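Local coordinates for protein phospho-furanose lactonase (Mycoplasma synoviae, PDB 3OVG) that hydrolyses phosphorylated furanose lactones such as D-xylono-1,4-lactone 5-phosphate, and also carboxy 1,4-lactones, using two zinc ions per subunit, at residues F101-F106 with H188-T193; D24-F29 with Q213-N218; P71-R76 with S111-V116. All coordinates share one frame; numbering follows the deposited sequence.

Contact 1. Residues F101-F106 with H188-T193; sequences FHKAKF and HTQLGT. With ZN (zinc ion), chain H.
At the rim of the binuclear zinc site, the loop residues His102 and Lys103 close over His188 and Gln190, which lie on strand 185-190 of the barrel. His188 binds one zinc ion through ND1 at 2.4 Å, and His102 comes over a face of this imidazole with its edge: CE1 of His102 lies 3.7 Å from ND1 of His188. The centroids are 5.0 Å apart and the planes meet at 68°, a T-shaped pair. The turn of the His102 ring is steadied by the next residue, since the amide N of Lys103 donates to ND1 of His102 (3.0 Å) in the plane of that ring; CD2 of Phe106 lies over one of its faces, toward the rim. Lys103 departs with chi1 at 59° and then runs straight, carrying CD past NE2 of His188 and NZ on to the amide of Gln190. NZ of Lys103 reaches OE1 of Gln190 at 2.9 Å, coming from above the carbonyl plane rather than along a lone pair. The same oxygen lies at the edge of the His188 ring, in its plane, where NE2 of His188 gives it a weak, bent bond of 2.8 Å. Gln190 OE1 thus ties the lysine to the far side of a zinc ligand and probably helps, as a second-shell group, to orient it; the nearby ammonium would probably polarise this carbonyl. Behind Gln190 the chain reverses in a type I' turn to Thr193. Strand 157-160 flanks the strand of His188, with Tyr160 against Gln190, while helix 35-39 packs on Phe106, helix 119-131 on Phe101, and Lys246 of a neighbouring subunit on Leu191.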
# COMPACT_ATOMS: atom_id res chain seq x y z
N PHE A 101 13.07 18.64 -20.04
CA PHE A 101 12.88 17.89 -18.80
C PHE A 101 11.47 17.98 -18.24
O PHE A 101 10.78 18.98 -18.46
CB PHE A 101 13.83 18.44 -17.77
CG PHE A 101 15.25 18.15 -18.11
CD1 PHE A 101 15.81 16.94 -17.76
CD2 PHE A 101 15.99 19.05 -18.85
CE1 PHE A 101 17.12 16.65 -18.09
CE2 PHE A 101 17.32 18.75 -19.19
CZ PHE A 101 17.87 17.56 -18.81
N HIS A 102 11.06 16.93 -17.53
CA HIS A 102 9.82 16.96 -16.76
C HIS A 102 10.09 17.52 -15.36
O HIS A 102 11.19 18.04 -15.10
CB HIS A 102 9.25 15.56 -16.65
CG HIS A 102 7.77 15.52 -16.83
ND1 HIS A 102 6.92 16.31 -16.09
CD2 HIS A 102 6.99 14.81 -17.67
CE1 HIS A 102 5.67 16.08 -16.46
NE2 HIS A 102 5.69 15.17 -17.42
N LYS A 103 9.11 17.45 -14.47
CA LYS A 103 9.32 17.87 -13.09
C LYS A 103 10.30 16.94 -12.39
O LYS A 103 10.49 15.77 -12.82
CB LYS A 103 7.99 17.85 -12.30
CG LYS A 103 7.34 16.48 -12.25
CD LYS A 103 5.90 16.55 -11.71
CE LYS A 103 5.25 15.18 -11.75
NZ LYS A 103 3.83 15.18 -11.27
N ALA A 104 10.88 17.45 -11.31
CA ALA A 104 11.97 16.78 -10.59
C ALA A 104 11.60 15.39 -10.08
O ALA A 104 12.47 14.54 -9.93
CB ALA A 104 12.42 17.62 -9.43
N LYS A 105 10.32 15.20 -9.76
CA LYS A 105 9.85 13.93 -9.23
C LYS A 105 10.23 12.78 -10.15
O LYS A 105 10.39 11.65 -9.68
CB LYS A 105 8.31 13.93 -9.11
CG LYS A 105 7.76 12.70 -8.36
CD LYS A 105 6.19 12.63 -8.41
CE LYS A 105 5.67 11.49 -7.51
NZ LYS A 105 4.26 11.68 -7.04
N PHE A 106 10.33 13.06 -11.45
CA PHE A 106 10.65 12.03 -12.45
C PHE A 106 12.14 11.82 -12.72
O PHE A 106 12.50 11.11 -13.65
CB PHE A 106 9.93 12.31 -13.77
CG PHE A 106 8.44 12.22 -13.66
CD1 PHE A 106 7.85 11.27 -12.84
CD2 PHE A 106 7.63 13.08 -14.37
CE1 PHE A 106 6.47 11.17 -12.74
CE2 PHE A 106 6.25 12.98 -14.29
CZ PHE A 106 5.67 12.03 -13.46
N HIS A 188 5.21 22.51 -17.67
CA HIS A 188 4.21 21.78 -16.87
C HIS A 188 4.22 22.35 -15.46
O HIS A 188 5.25 22.31 -14.79
CB HIS A 188 4.56 20.26 -16.82
CG HIS A 188 4.08 19.55 -15.58
ND1 HIS A 188 3.09 18.58 -15.60
CD2 HIS A 188 4.45 19.66 -14.28
CE1 HIS A 188 2.87 18.14 -14.38
NE2 HIS A 188 3.69 18.76 -13.56
N THR A 189 3.10 22.90 -14.98
CA THR A 189 3.00 23.21 -13.55
C THR A 189 2.17 22.11 -12.91
O THR A 189 1.40 21.44 -13.60
CB THR A 189 2.36 24.58 -13.28
OG1 THR A 189 1.02 24.60 -13.78
CG2 THR A 189 3.18 25.69 -13.97
N GLN A 190 2.35 21.87 -11.61
CA GLN A 190 1.66 20.77 -10.96
C GLN A 190 0.42 21.35 -10.26
O GLN A 190 0.55 22.16 -9.37
CB GLN A 190 2.59 20.12 -9.97
CG GLN A 190 2.06 18.87 -9.29
CD GLN A 190 1.69 17.80 -10.29
OE1 GLN A 190 2.32 17.66 -11.35
NE2 GLN A 190 0.67 17.03 -9.96
N LEU A 191 -0.78 20.98 -10.70
CA LEU A 191 -2.02 21.59 -10.20
C LEU A 191 -2.06 23.10 -10.40
O LEU A 191 -2.83 23.80 -9.74
CB LEU A 191 -2.26 21.24 -8.72
CG LEU A 191 -3.08 19.96 -8.47
CD1 LEU A 191 -2.70 18.84 -9.42
CD2 LEU A 191 -3.04 19.49 -7.01
N GLY A 192 -1.27 23.60 -11.35
CA GLY A 192 -1.31 24.99 -11.76
C GLY A 192 -0.70 25.91 -10.71
O GLY A 192 -1.03 27.11 -10.67
N THR A 193 0.16 25.35 -9.86
CA THR A 193 0.89 26.13 -8.86
C THR A 193 2.24 26.68 -9.39
O THR A 193 2.87 26.10 -10.30
CB THR A 193 1.18 25.32 -7.57
OG1 THR A 193 2.04 24.20 -7.87
CG2 THR A 193 -0.11 24.83 -6.90
ZN ZN H . 2.12 17.75 -17.68
O HOH W 1 0.29 16.30 -18.51

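Contact 2. Residues D24-F29 with Q213-N218; sequences DCHDHF and QISHLN. With ZN (zinc ion), chain G; ZN (zinc ion), chain H.
The imidazoles of His26 and His216 converge with their CE1 atoms 3.6 Å apart, their planes inclined obliquely, at 60°. Each turns a nitrogen to its own metal: NE2 of His26 binds one zinc ion at 2.4 Å, and NE2 of His216 binds the other. His26 is held from behind as well. With CG anti to the backbone N (chi1 -179°), its ring extends across to Ser215, and ND1 donates to OG of Ser215 at 2.9 Å, the hydroxyl sitting 25° out of the ring plane. Ser215 serves the second histidine too, its CB lying over the centre of the His216 ring, whose ND1 is held by Asp240. Farther from the metals, Gln213 faces Cys25. Its NE2 bonds to Thr270 and donates a weak hydrogen bond to SG of Cys25 (3.6 Å), while a water links OE1 of Gln213 to the carbonyl O of Cys25, donating to both at 2.7 Å. His28, two residues after His26, adds its NE2 to the first zinc at 2.3 Å, and Asp70 holds its ND1. Another water bridges the two metals, consistent with the hydrolytic nucleophile of related phosphotriesterases. His26 and His28 form the HxH motif associated with barrel strand 22-25. Together with His188, His216, Asp274 and the carboxylated Lys155, they make up the binuclear centre typical of the phosphotriesterase family.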
# COMPACT_ATOMS: atom_id res chain seq x y z
N ASP A 24 -3.24 21.76 -31.34
CA ASP A 24 -3.40 21.22 -30.02
C ASP A 24 -2.01 21.37 -29.40
O ASP A 24 -1.08 20.69 -29.84
CB ASP A 24 -3.77 19.75 -30.21
CG ASP A 24 -3.70 18.94 -28.95
OD1 ASP A 24 -3.33 19.45 -27.86
OD2 ASP A 24 -4.07 17.75 -29.07
N CYS A 25 -1.89 22.23 -28.39
CA CYS A 25 -0.57 22.67 -27.93
C CYS A 25 0.10 21.79 -26.88
O CYS A 25 1.23 22.08 -26.47
CB CYS A 25 -0.62 24.13 -27.44
SG CYS A 25 -0.78 25.29 -28.85
N HIS A 26 -0.56 20.71 -26.46
CA HIS A 26 0.01 19.82 -25.47
C HIS A 26 -0.75 18.50 -25.46
O HIS A 26 -1.87 18.44 -24.99
CB HIS A 26 0.01 20.49 -24.09
CG HIS A 26 0.61 19.66 -22.99
ND1 HIS A 26 1.27 20.22 -21.91
CD2 HIS A 26 0.63 18.32 -22.80
CE1 HIS A 26 1.65 19.26 -21.10
NE2 HIS A 26 1.28 18.10 -21.61
N ASP A 27 -0.13 17.45 -25.99
CA ASP A 27 -0.81 16.18 -26.09
C ASP A 27 0.17 15.04 -26.25
O ASP A 27 1.39 15.25 -26.19
CB ASP A 27 -1.83 16.22 -27.23
CG ASP A 27 -3.15 15.60 -26.83
OD1 ASP A 27 -3.10 14.53 -26.17
OD2 ASP A 27 -4.22 16.16 -27.15
N HIS A 28 -0.35 13.83 -26.47
CA HIS A 28 0.50 12.66 -26.44
C HIS A 28 -0.06 11.63 -27.36
O HIS A 28 -1.23 11.64 -27.64
CB HIS A 28 0.58 12.07 -25.03
CG HIS A 28 1.09 13.03 -24.02
ND1 HIS A 28 2.43 13.22 -23.79
CD2 HIS A 28 0.44 13.92 -23.23
CE1 HIS A 28 2.59 14.16 -22.89
NE2 HIS A 28 1.39 14.61 -22.54
N PHE A 29 0.80 10.71 -27.80
CA PHE A 29 0.32 9.52 -28.48
C PHE A 29 1.07 8.30 -27.98
O PHE A 29 0.46 7.32 -27.55
CB PHE A 29 0.49 9.66 -30.00
CG PHE A 29 -0.51 10.58 -30.62
CD1 PHE A 29 -1.87 10.28 -30.60
CD2 PHE A 29 -0.10 11.74 -31.25
CE1 PHE A 29 -2.82 11.15 -31.20
CE2 PHE A 29 -1.04 12.61 -31.84
CZ PHE A 29 -2.40 12.30 -31.83
N GLN A 213 4.84 29.08 -23.14
CA GLN A 213 3.56 28.58 -22.66
C GLN A 213 3.67 27.92 -21.28
O GLN A 213 4.68 27.21 -20.97
CB GLN A 213 3.01 27.54 -23.62
CG GLN A 213 2.42 28.11 -24.90
CD GLN A 213 2.05 27.00 -25.86
OE1 GLN A 213 2.92 26.47 -26.57
NE2 GLN A 213 0.75 26.64 -25.89
N ILE A 214 2.64 28.14 -20.46
CA ILE A 214 2.57 27.47 -19.18
C ILE A 214 1.32 26.58 -19.11
O ILE A 214 0.20 27.07 -19.23
CB ILE A 214 2.60 28.45 -18.00
CG1 ILE A 214 3.88 29.30 -18.04
CG2 ILE A 214 2.56 27.67 -16.67
CD1 ILE A 214 4.06 30.16 -16.80
N SER A 215 1.52 25.28 -18.90
CA SER A 215 0.42 24.31 -18.96
C SER A 215 -0.21 24.04 -17.59
O SER A 215 0.43 24.28 -16.55
CB SER A 215 0.91 22.98 -19.57
OG SER A 215 0.60 22.89 -20.95
N HIS A 216 -1.44 23.51 -17.62
CA HIS A 216 -2.21 23.01 -16.46
C HIS A 216 -2.79 24.04 -15.48
O HIS A 216 -3.21 23.67 -14.38
CB HIS A 216 -1.45 21.96 -15.68
CG HIS A 216 -0.77 20.96 -16.55
ND1 HIS A 216 -1.39 20.34 -17.61
CD2 HIS A 216 0.50 20.48 -16.52
CE1 HIS A 216 -0.54 19.55 -18.22
NE2 HIS A 216 0.61 19.60 -17.57
N LEU A 217 -2.90 25.30 -15.89
CA LEU A 217 -3.47 26.26 -14.98
C LEU A 217 -4.93 25.89 -14.73
O LEU A 217 -5.52 26.32 -13.74
CB LEU A 217 -3.37 27.69 -15.53
CG LEU A 217 -2.07 28.44 -15.22
CD1 LEU A 217 -1.99 28.74 -13.71
CD2 LEU A 217 -0.86 27.69 -15.72
N ASN A 218 -5.53 25.12 -15.64
CA ASN A 218 -6.91 24.64 -15.45
C ASN A 218 -7.12 23.88 -14.13
O ASN A 218 -8.27 23.77 -13.64
CB ASN A 218 -7.32 23.78 -16.64
CG ASN A 218 -6.23 22.81 -17.03
OD1 ASN A 218 -5.23 23.20 -17.65
ND2 ASN A 218 -6.40 21.52 -16.64
ZN ZN G . 1.12 15.91 -20.67
ZN ZN H . 2.12 17.75 -17.68
O HOH W 2 2.91 23.90 -27.50
O HOH W 1 0.29 16.30 -18.51
O HOH W 3 1.05 13.68 -19.52

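Contact 3. Residues P71-R76 with S111-V116; sequences PPNVGR and SSWLAV
The loop 71-76 folds through a type I turn from Pro71 to Val74, closed by Val74 N to Pro71 O at 3.1 Å, and meets the first turn of helix 113-116 at Asn73 and Trp113, whose CA atoms are 10.2 Å apart. All the touching is done by these two side chains. Trp113 sets CG between its backbone N and carbonyl carbon (chi1 76°), which swings the indole off the start of the helix toward the turn and brings the edge at NE1 up to the amide of Asn73. That amide approaches in the plane of the indole but is itself turned steeply across it, the two planes lying 79° apart. The helix start is capped by Ser112 at the N-cap, whose OG accepts from Ala115 N at 3.2 Å. On the loop side, Arg76 folds its guanidinium back so that CA of Pro72 lies over the centre of one face, 3.7 Å above its plane; it bonds to Ser98 O and forms a salt bridge with Glu129. This is structural packing away from the zinc site, joining the loop after strand 63-68 to the start of helix 113-116. Helix 119-131 packs against both, with Ile122 and Met125 against the indole and Glu129 against Pro72; the ring of Phe101 meets Trp113, and Pro142 of another neighbouring subunit packs on Trp113.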
# COMPACT_ATOMS: atom_id res chain seq x y z
N PRO A 71 9.36 14.97 -22.73
CA PRO A 71 10.80 15.23 -22.75
C PRO A 71 11.51 13.88 -22.91
O PRO A 71 10.93 12.83 -22.67
CB PRO A 71 11.08 15.79 -21.35
CG PRO A 71 9.88 15.39 -20.48
CD PRO A 71 8.83 14.77 -21.37
N PRO A 72 12.78 13.91 -23.31
CA PRO A 72 13.48 12.66 -23.69
C PRO A 72 13.34 11.53 -22.67
O PRO A 72 13.13 10.38 -23.05
CB PRO A 72 14.95 13.08 -23.76
CG PRO A 72 14.99 14.56 -23.70
CD PRO A 72 13.60 15.11 -23.50
N ASN A 73 13.48 11.85 -21.39
CA ASN A 73 13.61 10.80 -20.37
C ASN A 73 12.29 10.35 -19.78
O ASN A 73 12.27 9.48 -18.93
CB ASN A 73 14.52 11.27 -19.24
CG ASN A 73 15.91 11.66 -19.75
OD1 ASN A 73 16.65 10.83 -20.31
ND2 ASN A 73 16.27 12.91 -19.55
N VAL A 74 11.19 10.96 -20.20
CA VAL A 74 9.89 10.58 -19.67
C VAL A 74 8.93 10.18 -20.81
O VAL A 74 8.13 10.97 -21.27
CB VAL A 74 9.35 11.69 -18.75
CG1 VAL A 74 7.99 11.30 -18.14
CG2 VAL A 74 10.34 11.92 -17.62
N GLY A 75 9.09 8.96 -21.31
CA GLY A 75 8.15 8.39 -22.26
C GLY A 75 8.32 8.63 -23.75
O GLY A 75 7.65 7.96 -24.55
N ARG A 76 9.22 9.54 -24.14
CA ARG A 76 9.34 9.99 -25.52
C ARG A 76 9.79 8.85 -26.39
O ARG A 76 10.73 8.10 -26.04
CB ARG A 76 10.32 11.16 -25.65
CG ARG A 76 10.22 11.90 -26.97
CD ARG A 76 11.28 13.03 -27.13
NE ARG A 76 12.63 12.46 -27.34
CZ ARG A 76 13.75 13.17 -27.49
NH1 ARG A 76 13.73 14.51 -27.42
NH2 ARG A 76 14.92 12.51 -27.67
N SER A 111 21.48 11.09 -8.47
CA SER A 111 22.40 10.55 -9.47
C SER A 111 21.97 10.74 -10.94
O SER A 111 22.71 10.38 -11.84
CB SER A 111 22.56 9.06 -9.22
OG SER A 111 21.26 8.46 -9.21
N SER A 112 20.77 11.28 -11.16
CA SER A 112 20.29 11.50 -12.52
C SER A 112 21.18 12.55 -13.21
O SER A 112 21.81 13.35 -12.55
CB SER A 112 18.87 12.04 -12.46
OG SER A 112 18.88 13.41 -12.18
N TRP A 113 21.20 12.57 -14.55
CA TRP A 113 22.05 13.55 -15.25
C TRP A 113 21.58 15.00 -15.02
O TRP A 113 22.39 15.93 -14.99
CB TRP A 113 22.22 13.21 -16.74
CG TRP A 113 21.04 13.52 -17.67
CD1 TRP A 113 19.75 13.05 -17.58
CD2 TRP A 113 21.08 14.35 -18.83
NE1 TRP A 113 18.99 13.55 -18.63
CE2 TRP A 113 19.79 14.34 -19.40
CE3 TRP A 113 22.10 15.10 -19.46
CZ2 TRP A 113 19.50 15.05 -20.57
CZ3 TRP A 113 21.80 15.78 -20.61
CH2 TRP A 113 20.51 15.76 -21.15
N LEU A 114 20.27 15.18 -14.81
CA LEU A 114 19.77 16.50 -14.45
C LEU A 114 20.42 16.99 -13.16
O LEU A 114 20.79 18.15 -13.05
CB LEU A 114 18.25 16.49 -14.28
CG LEU A 114 17.64 17.83 -13.82
CD1 LEU A 114 18.09 18.89 -14.77
CD2 LEU A 114 16.11 17.68 -13.79
N ALA A 115 20.57 16.09 -12.20
CA ALA A 115 21.11 16.48 -10.90
C ALA A 115 22.60 16.75 -11.00
O ALA A 115 23.10 17.70 -10.41
CB ALA A 115 20.86 15.35 -9.88
N VAL A 116 23.30 15.89 -11.74
CA VAL A 116 24.75 15.81 -11.66
C VAL A 116 25.52 16.57 -12.74
O VAL A 116 26.62 17.07 -12.51
CB VAL A 116 25.17 14.33 -11.70
CG1 VAL A 116 26.60 14.20 -12.11
CG2 VAL A 116 24.91 13.71 -10.33

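Overall arrangement
Along the chain the segments come in the order 24-29, 71-76, 101-106, 111-116, 188-193 and 213-218, so contact 2 spans the other two, while contacts 1 and 3 interleave. Contacts 1 and 2 have centres about 12 Å apart and sit on neighbouring strands 185-190 and 212-215 of one parallel sheet, with one zinc ion and the bridging water in common; Thr189 OG1 and Ser215 O probably hydrogen bond. Contact 3 lies about 13 Å from contact 1 and 20 Å from contact 2, centre to centre, and touches contact 1 where Pro71 and Val74 pack on His102 and the rings of Phe101 and Trp113 meet. The series thus runs from the catalytic metals through rim loops to an intersubunit surface.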